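Local coordinates for protein flavohemoglobin (Malassezia yamatoensis, PDB 6O0A) that probably detoxifies nitric oxide by oxidising it to nitrate at a heme, using electrons that pass from NAD(P)H through a bound FAD, at residues L281-A286 / T291-F296; E298-Q303 / R307-I312. All coordinates share one frame; numbering follows the deposited sequence. Where two conformers were deposited one is given.

Contact 1: residues L281-A286 / T291-F296. With FAD (flavin-adenine dinucleotide), chain B.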
loop_
_atom_site.group_PDB
_atom_site.type_symbol
_atom_site.label_atom_id
_atom_site.label_comp_id
_atom_site.label_asym_id
_atom_site.label_seq_id
_atom_site.Cartn_x
_atom_site.Cartn_y
_atom_site.Cartn_z
ATOM N N LEU A 281 -18.002 12.552 -2.276
ATOM C CA LEU A 281 -16.616 12.129 -2.141
ATOM C C LEU A 281 -15.706 13.347 -2.043
ATOM O O LEU A 281 -15.854 14.311 -2.802
ATOM C CB LEU A 281 -16.169 11.264 -3.331
ATOM C CG LEU A 281 -16.840 9.909 -3.565
ATOM C CD1 LEU A 281 -16.351 9.320 -4.878
ATOM C CD2 LEU A 281 -16.561 8.952 -2.415
ATOM N N VAL A 282 -14.757 13.298 -1.113
ATOM C CA VAL A 282 -13.736 14.330 -0.981
ATOM C C VAL A 282 -12.400 13.626 -1.134
ATOM O O VAL A 282 -12.095 12.697 -0.377
ATOM C CB VAL A 282 -13.837 15.085 0.358
ATOM C CG1 VAL A 282 -12.783 16.188 0.426
ATOM C CG2 VAL A 282 -15.236 15.686 0.540
ATOM N N LEU A 283 -11.627 14.030 -2.139
ATOM C CA LEU A 283 -10.352 13.394 -2.450
ATOM C C LEU A 283 -9.248 14.411 -2.190
ATOM O O LEU A 283 -9.223 15.478 -2.820
ATOM C CB LEU A 283 -10.328 12.901 -3.899
ATOM C CG LEU A 283 -11.557 12.089 -4.337
ATOM C CD1 LEU A 283 -11.429 11.687 -5.805
ATOM C CD2 LEU A 283 -11.726 10.842 -3.465
ATOM N N ILE A 284 -8.347 14.092 -1.264
ATOM C CA ILE A 284 -7.318 15.028 -0.814
ATOM C C ILE A 284 -5.960 14.372 -1.026
ATOM O O ILE A 284 -5.709 13.276 -0.507
ATOM C CB ILE A 284 -7.513 15.418 0.656
ATOM C CG1 ILE A 284 -8.884 16.085 0.851
ATOM C CG2 ILE A 284 -6.375 16.309 1.119
ATOM C CD1 ILE A 284 -9.176 16.506 2.286
ATOM N N CYS A 285 -5.076 15.038 -1.771
ATOM C CA CYS A 285 -3.797 14.420 -2.092
ATOM C C CYS A 285 -2.673 15.448 -2.116
ATOM O O CYS A 285 -2.896 16.659 -2.196
ATOM C CB CYS A 285 -3.848 13.671 -3.440
ATOM S SG CYS A 285 -4.189 14.720 -4.866
ATOM N N ALA A 286 -1.444 14.936 -2.049
ATOM C CA ALA A 286 -0.250 15.757 -2.156
ATOM C C ALA A 286 0.739 15.062 -3.075
ATOM O O ALA A 286 0.905 13.841 -3.009
ATOM C CB ALA A 286 0.407 15.999 -0.791
ATOM N N THR A 291 -2.001 9.967 -7.886
ATOM C CA THR A 291 -2.236 8.879 -8.833
ATOM C C THR A 291 -3.518 8.090 -8.546
ATOM O O THR A 291 -4.299 7.878 -9.490
ATOM C CB THR A 291 -0.992 7.983 -8.945
ATOM O OG1 THR A 291 -0.592 7.478 -7.665
ATOM C CG2 THR A 291 0.184 8.763 -9.569
ATOM N N PRO A 292 -3.835 7.664 -7.311
ATOM C CA PRO A 292 -5.173 7.066 -7.104
ATOM C C PRO A 292 -6.317 8.040 -7.358
ATOM O O PRO A 292 -7.383 7.628 -7.834
ATOM C CB PRO A 292 -5.141 6.598 -5.637
ATOM C CG PRO A 292 -4.036 7.362 -5.003
ATOM C CD PRO A 292 -3.020 7.615 -6.077
ATOM N N VAL A 293 -6.120 9.323 -7.062
ATOM C CA VAL A 293 -7.169 10.315 -7.302
ATOM C C VAL A 293 -7.537 10.354 -8.785
ATOM O O VAL A 293 -8.718 10.328 -9.158
ATOM C CB VAL A 293 -6.717 11.689 -6.778
ATOM C CG1 VAL A 293 -7.703 12.787 -7.186
ATOM C CG2 VAL A 293 -6.570 11.660 -5.245
ATOM N N LEU A 294 -6.531 10.409 -9.656
ATOM C CA LEU A 294 -6.799 10.388 -11.092
ATOM C C LEU A 294 -7.489 9.090 -11.526
ATOM O O LEU A 294 -8.425 9.111 -12.335
ATOM C CB LEU A 294 -5.492 10.592 -11.854
ATOM C CG LEU A 294 -5.622 10.527 -13.371
ATOM C CD1 LEU A 294 -6.600 11.593 -13.885
ATOM C CD2 LEU A 294 -4.248 10.668 -14.034
ATOM N N ALA A 295 -7.055 7.946 -10.989
ATOM C CA ALA A 295 -7.761 6.699 -11.281
ATOM C C ALA A 295 -9.232 6.774 -10.868
ATOM O O ALA A 295 -10.121 6.365 -11.627
ATOM C CB ALA A 295 -7.060 5.523 -10.582
ATOM N N PHE A 296 -9.509 7.309 -9.674
ATOM C CA PHE A 296 -10.891 7.405 -9.198
ATOM C C PHE A 296 -11.706 8.342 -10.071
ATOM O O PHE A 296 -12.853 8.043 -10.425
ATOM C CB PHE A 296 -10.930 7.921 -7.757
ATOM C CG PHE A 296 -10.362 6.977 -6.739
ATOM C CD1 PHE A 296 -10.375 5.600 -6.944
ATOM C CD2 PHE A 296 -9.822 7.471 -5.563
ATOM C CE1 PHE A 296 -9.857 4.739 -5.989
ATOM C CE2 PHE A 296 -9.295 6.612 -4.607
ATOM C CZ PHE A 296 -9.318 5.246 -4.824
HETATM P PA FAD B . 13.396 2.849 -1.490
HETATM O O1A FAD B . 14.661 2.211 -1.927
HETATM O O2A FAD B . 12.266 1.907 -1.177
HETATM O O5B FAD B . 13.671 3.773 -0.216
HETATM C C5B FAD B . 12.567 4.338 0.514
HETATM C C4B FAD B . 13.176 5.082 1.677
HETATM O O4B FAD B . 13.948 4.155 2.474
HETATM C C3B FAD B . 14.164 6.170 1.297
HETATM O O3B FAD B . 13.519 7.408 1.003
HETATM C C2B FAD B . 15.017 6.281 2.565
HETATM O O2B FAD B . 14.398 7.104 3.547
HETATM C C1B FAD B . 15.053 4.827 3.056
HETATM N N9A FAD B . 16.275 4.115 2.693
HETATM C C8A FAD B . 16.627 3.684 1.443
HETATM N N7A FAD B . 17.815 3.132 1.384
HETATM C C5A FAD B . 18.278 3.211 2.688
HETATM C C6A FAD B . 19.506 2.863 3.277
HETATM N N6A FAD B . 20.524 2.316 2.601
HETATM N N1A FAD B . 19.667 3.118 4.595
HETATM C C2A FAD B . 18.655 3.674 5.271
HETATM N N3A FAD B . 17.454 4.054 4.821
HETATM C C4A FAD B . 17.332 3.802 3.512
HETATM N N1 FAD B . 5.235 5.914 -5.806
HETATM C C2 FAD B . 5.071 6.701 -6.912
HETATM O O2 FAD B . 5.965 7.460 -7.311
HETATM N N3 FAD B . 3.869 6.651 -7.613
HETATM C C4 FAD B . 2.784 5.851 -7.303
HETATM O O4 FAD B . 1.773 5.864 -8.006
HETATM C C4X FAD B . 2.970 5.023 -6.135
HETATM N N5 FAD B . 1.990 4.237 -5.772
HETATM C C5X FAD B . 2.174 3.440 -4.647
HETATM C C6 FAD B . 1.133 2.606 -4.236
HETATM C C7 FAD B . 1.271 1.779 -3.124
HETATM C C7M FAD B . 0.113 0.919 -2.682
HETATM C C8 FAD B . 2.485 1.769 -2.416
HETATM C C8M FAD B . 2.687 0.862 -1.232
HETATM C C9 FAD B . 3.519 2.608 -2.817
HETATM C C9A FAD B . 3.372 3.451 -3.914
HETATM N N10 FAD B . 4.404 4.318 -4.336
HETATM C C10 FAD B . 4.232 5.121 -5.445
HETATM C "C1'" FAD B . 5.712 4.315 -3.661
HETATM C "C2'" FAD B . 6.680 3.308 -4.273
HETATM O "O2'" FAD B . 6.168 1.987 -4.098
HETATM C "C3'" FAD B . 8.082 3.406 -3.664
HETATM O "O3'" FAD B . 7.984 3.310 -2.243
HETATM C "C4'" FAD B . 8.810 4.701 -4.020
HETATM O "O4'" FAD B . 8.769 4.873 -5.438
HETATM C "C5'" FAD B . 10.240 4.727 -3.518
HETATM O "O5'" FAD B . 10.959 3.621 -4.112
HETATM P P FAD B . 12.554 3.683 -4.095
HETATM O O1P FAD B . 13.149 4.780 -4.905
HETATM O O2P FAD B . 13.035 2.326 -4.531
HETATM O O3P FAD B . 12.936 3.924 -2.567
#

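Contact 2: residues E298-Q303 / R307-I312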
loop_
_atom_site.group_PDB
_atom_site.type_symbol
_atom_site.label_atom_id
_atom_site.label_comp_id
_atom_site.label_asym_id
_atom_site.label_seq_id
_atom_site.Cartn_x
_atom_site.Cartn_y
_atom_site.Cartn_z
ATOM N N GLU A 298 -11.214 9.332 -13.213
ATOM C CA GLU A 298 -11.466 8.783 -14.540
ATOM C C GLU A 298 -12.580 7.742 -14.510
ATOM O O GLU A 298 -13.422 7.697 -15.415
ATOM C CB GLU A 298 -10.185 8.170 -15.114
ATOM C CG GLU A 298 -10.286 7.843 -16.616
ATOM C CD GLU A 298 -10.813 6.445 -16.912
ATOM O OE1 GLU A 298 -10.638 5.534 -16.078
ATOM O OE2 GLU A 298 -11.405 6.256 -17.994
ATOM N N LYS A 299 -12.598 6.890 -13.480
ATOM C CA LYS A 299 -13.643 5.875 -13.396
ATOM C C LYS A 299 -15.004 6.511 -13.129
ATOM O O LYS A 299 -16.002 6.175 -13.781
ATOM C CB LYS A 299 -13.297 4.852 -12.308
ATOM C CG LYS A 299 -14.290 3.695 -12.212
ATOM C CD LYS A 299 -14.352 2.919 -13.516
ATOM C CE LYS A 299 -15.414 1.826 -13.462
ATOM N NZ LYS A 299 -15.242 0.927 -12.282
ATOM N N LEU A 300 -15.062 7.448 -12.179
ATOM C CA LEU A 300 -16.320 8.140 -11.907
ATOM C C LEU A 300 -16.842 8.846 -13.154
ATOM O O LEU A 300 -18.055 8.874 -13.403
ATOM C CB LEU A 300 -16.132 9.134 -10.757
ATOM C CG LEU A 300 -15.976 8.559 -9.352
ATOM C CD1 LEU A 300 -15.286 9.568 -8.439
ATOM C CD2 LEU A 300 -17.336 8.135 -8.777
ATOM N N ALA A 301 -15.942 9.408 -13.959
ATOM C CA ALA A 301 -16.378 10.048 -15.195
ATOM C C ALA A 301 -16.931 9.028 -16.184
ATOM O O ALA A 301 -17.973 9.262 -16.805
ATOM C CB ALA A 301 -15.223 10.839 -15.810
ATOM N N ALA A 302 -16.251 7.887 -16.341
ATOM C CA ALA A 302 -16.750 6.835 -17.222
ATOM C C ALA A 302 -18.099 6.302 -16.755
ATOM O O ALA A 302 -18.935 5.914 -17.581
ATOM C CB ALA A 302 -15.730 5.700 -17.308
ATOM N N GLN A 303 -18.332 6.278 -15.447
ATOM C CA GLN A 303 -19.596 5.814 -14.893
ATOM C C GLN A 303 -20.697 6.858 -14.953
ATOM O O GLN A 303 -21.832 6.547 -14.580
ATOM C CB GLN A 303 -19.416 5.394 -13.434
ATOM C CG GLN A 303 -18.518 4.200 -13.220
ATOM C CD GLN A 303 -18.286 3.926 -11.749
ATOM O OE1 GLN A 303 -18.558 4.774 -10.897
ATOM N NE2 GLN A 303 -17.786 2.737 -11.442
ATOM N N ARG A 307 -22.417 11.860 -8.129
ATOM C CA ARG A 307 -21.947 12.248 -6.808
ATOM C C ARG A 307 -21.273 13.613 -6.839
ATOM O O ARG A 307 -20.616 13.987 -7.816
ATOM C CB ARG A 307 -20.950 11.225 -6.269
ATOM C CG ARG A 307 -21.491 9.841 -6.051
ATOM C CD ARG A 307 -20.362 8.902 -5.639
ATOM N NE ARG A 307 -20.804 7.511 -5.629
ATOM C CZ ARG A 307 -21.353 6.911 -4.579
ATOM N NH1 ARG A 307 -21.519 7.574 -3.444
ATOM N NH2 ARG A 307 -21.734 5.644 -4.664
ATOM N N GLU A 308 -21.426 14.354 -5.745
ATOM C CA GLU A 308 -20.598 15.533 -5.540
ATOM C C GLU A 308 -19.187 15.078 -5.233
ATOM O O GLU A 308 -18.978 14.264 -4.329
ATOM C CB GLU A 308 -21.129 16.390 -4.395
ATOM C CG GLU A 308 -22.494 16.986 -4.666
ATOM C CD GLU A 308 -22.886 18.014 -3.629
ATOM O OE1 GLU A 308 -22.074 18.272 -2.710
ATOM O OE2 GLU A 308 -24.002 18.564 -3.739
ATOM N N VAL A 309 -18.223 15.581 -6.000
ATOM C CA VAL A 309 -16.822 15.193 -5.867
ATOM C C VAL A 309 -16.017 16.465 -5.640
ATOM O O VAL A 309 -16.073 17.396 -6.454
ATOM C CB VAL A 309 -16.310 14.431 -7.100
ATOM C CG1 VAL A 309 -14.832 14.084 -6.947
ATOM C CG2 VAL A 309 -17.125 13.153 -7.337
ATOM N N MET A 310 -15.298 16.521 -4.527
ATOM C CA MET A 310 -14.421 17.641 -4.213
ATOM C C MET A 310 -12.992 17.126 -4.206
ATOM O O MET A 310 -12.672 16.202 -3.456
ATOM C CB MET A 310 -14.782 18.256 -2.863
ATOM C CG MET A 310 -13.885 19.400 -2.424
ATOM S SD MET A 310 -14.229 19.895 -0.716
ATOM C CE MET A 310 -16.014 20.055 -0.736
ATOM N N ILE A 311 -12.144 17.708 -5.044
ATOM C CA ILE A 311 -10.762 17.269 -5.151
ATOM C C ILE A 311 -9.866 18.405 -4.686
ATOM O O ILE A 311 -9.962 19.519 -5.205
ATOM C CB ILE A 311 -10.407 16.845 -6.588
ATOM C CG1 ILE A 311 -11.304 15.686 -7.028
ATOM C CG2 ILE A 311 -8.922 16.442 -6.676
ATOM C CD1 ILE A 311 -11.785 15.777 -8.461
ATOM N N ILE A 312 -9.001 18.123 -3.712
ATOM C CA ILE A 312 -8.068 19.107 -3.173
ATOM C C ILE A 312 -6.675 18.512 -3.317
ATOM O O ILE A 312 -6.347 17.533 -2.642
ATOM C CB ILE A 312 -8.368 19.462 -1.711
ATOM C CG1 ILE A 312 -9.867 19.699 -1.491
ATOM C CG2 ILE A 312 -7.581 20.699 -1.291
ATOM C CD1 ILE A 312 -10.401 20.977 -2.116
#

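Contact 1: residues L281-A286 / T291-F296
A cysteine on the strand, Cys285, turns its thiol to the helix and rests it on a single valine methyl: Val293 CG2 lies 3.8 Å from Cys285 CB and 3.9 Å from Cys285 SG. With chi1 at 62°, the sulfur sits between the backbone N and the carbonyl carbon, which brings it beside the same methyl. Val293 divides its branches between two strand residues. CG2 goes mainly to Cys285, while CG1, turned toward the N-terminal part of the strand, meets Leu283 CD1 at 4.1 Å. The Leu283 and Val293 side chains slide past each other in opposite directions, so they overlap along their flanks. Leu283 CD1 then reaches on to the next helical turn, 4.3 Å from Phe296 CB, and its CD2 approaches the Phe296 ring obliquely. That ring also packs edge-to-face with Phe369 of the adjoining strand 367-371. The axes of strand 281-286 and of helix segment 291-296 approach to 8.9 Å, with their directions at 148°, close to antiparallel, as expected for a strand and the helix that returns across its sheet.

At the start of this helix segment Thr291 faces the flavin instead of the strand. Its OG1 lies 2.9 Å from FAD O4, at hydrogen-bonding distance, but Ile288 O is a second acceptor within reach of the same proton, so the hydroxyl may serve either one. The interface between strand and helix is thus held by carbon and sulfur packing alone, buried and without polar bonds of its own. The hydroxyl of Thr291, the polar group these two segments turn to the cofactor, lies beside the flavin carbonyl, where a donated proton would be expected to draw electron density toward O4 and could make the isoalloxazine easier to reduce.

Contact 2: residues E298-Q303 / R307-I312
The guanidinium of Arg307 is the flat group to look at, and Leu300 meets the arginine only at its aliphatic stem: Leu300 CD2 comes 4.4 Å from Arg307 CD. Neither face of the guanidinium is covered by residues 298-303. Its polar atoms work elsewhere, NE in a salt bridge with Glu274 OE2 and NH1 in hydrogen bonds to the backbone oxygens of Asp276 and Ser279. Those partners would be expected to fix the rotation of the group, leaving its methylenes beside the leucine.

The other methyl of Leu300 turns to the strand. CD1 meets Val309 CG2 tip to tip at 4.2 Å, the leucine reaching out from the helix and the valine from the strand. Val309 stands with CG1 anti to the backbone N (chi1 178°), which leaves CG2 anti to the carbonyl carbon, on the side of the leucine. Leu270 of helix 270-273 and Leu281 of the neighbouring strand also touch Leu300. A helix leaning on the strand it leads into, through a few buried side chains, is the second half of a beta-alpha-beta crossover in the Rossmann-like NAD-binding domain of the ferredoxin reductase family.

How the contacts relate
From the N terminus, strand 281-286 comes first, and contact 1 closes the short loop that takes the chain into helix 290-302. Contact 2 opens further along that same helix and closes the next turn, into strand 308-315. The two lie in series, neither enclosing the other, with centres about 9 Å apart. Together they tie up one beta-alpha-beta unit, whose strands are neighbours in the parallel sheet: Leu283 N lies 2.7 Å from Met310 O and Leu283 O 2.8 Å from Ile312 N, both probable hydrogen bonds. Between the helix and the sheet, Leu281 CD1 packs against Leu300 CD1 at 3.7 Å, joining the two contacts directly.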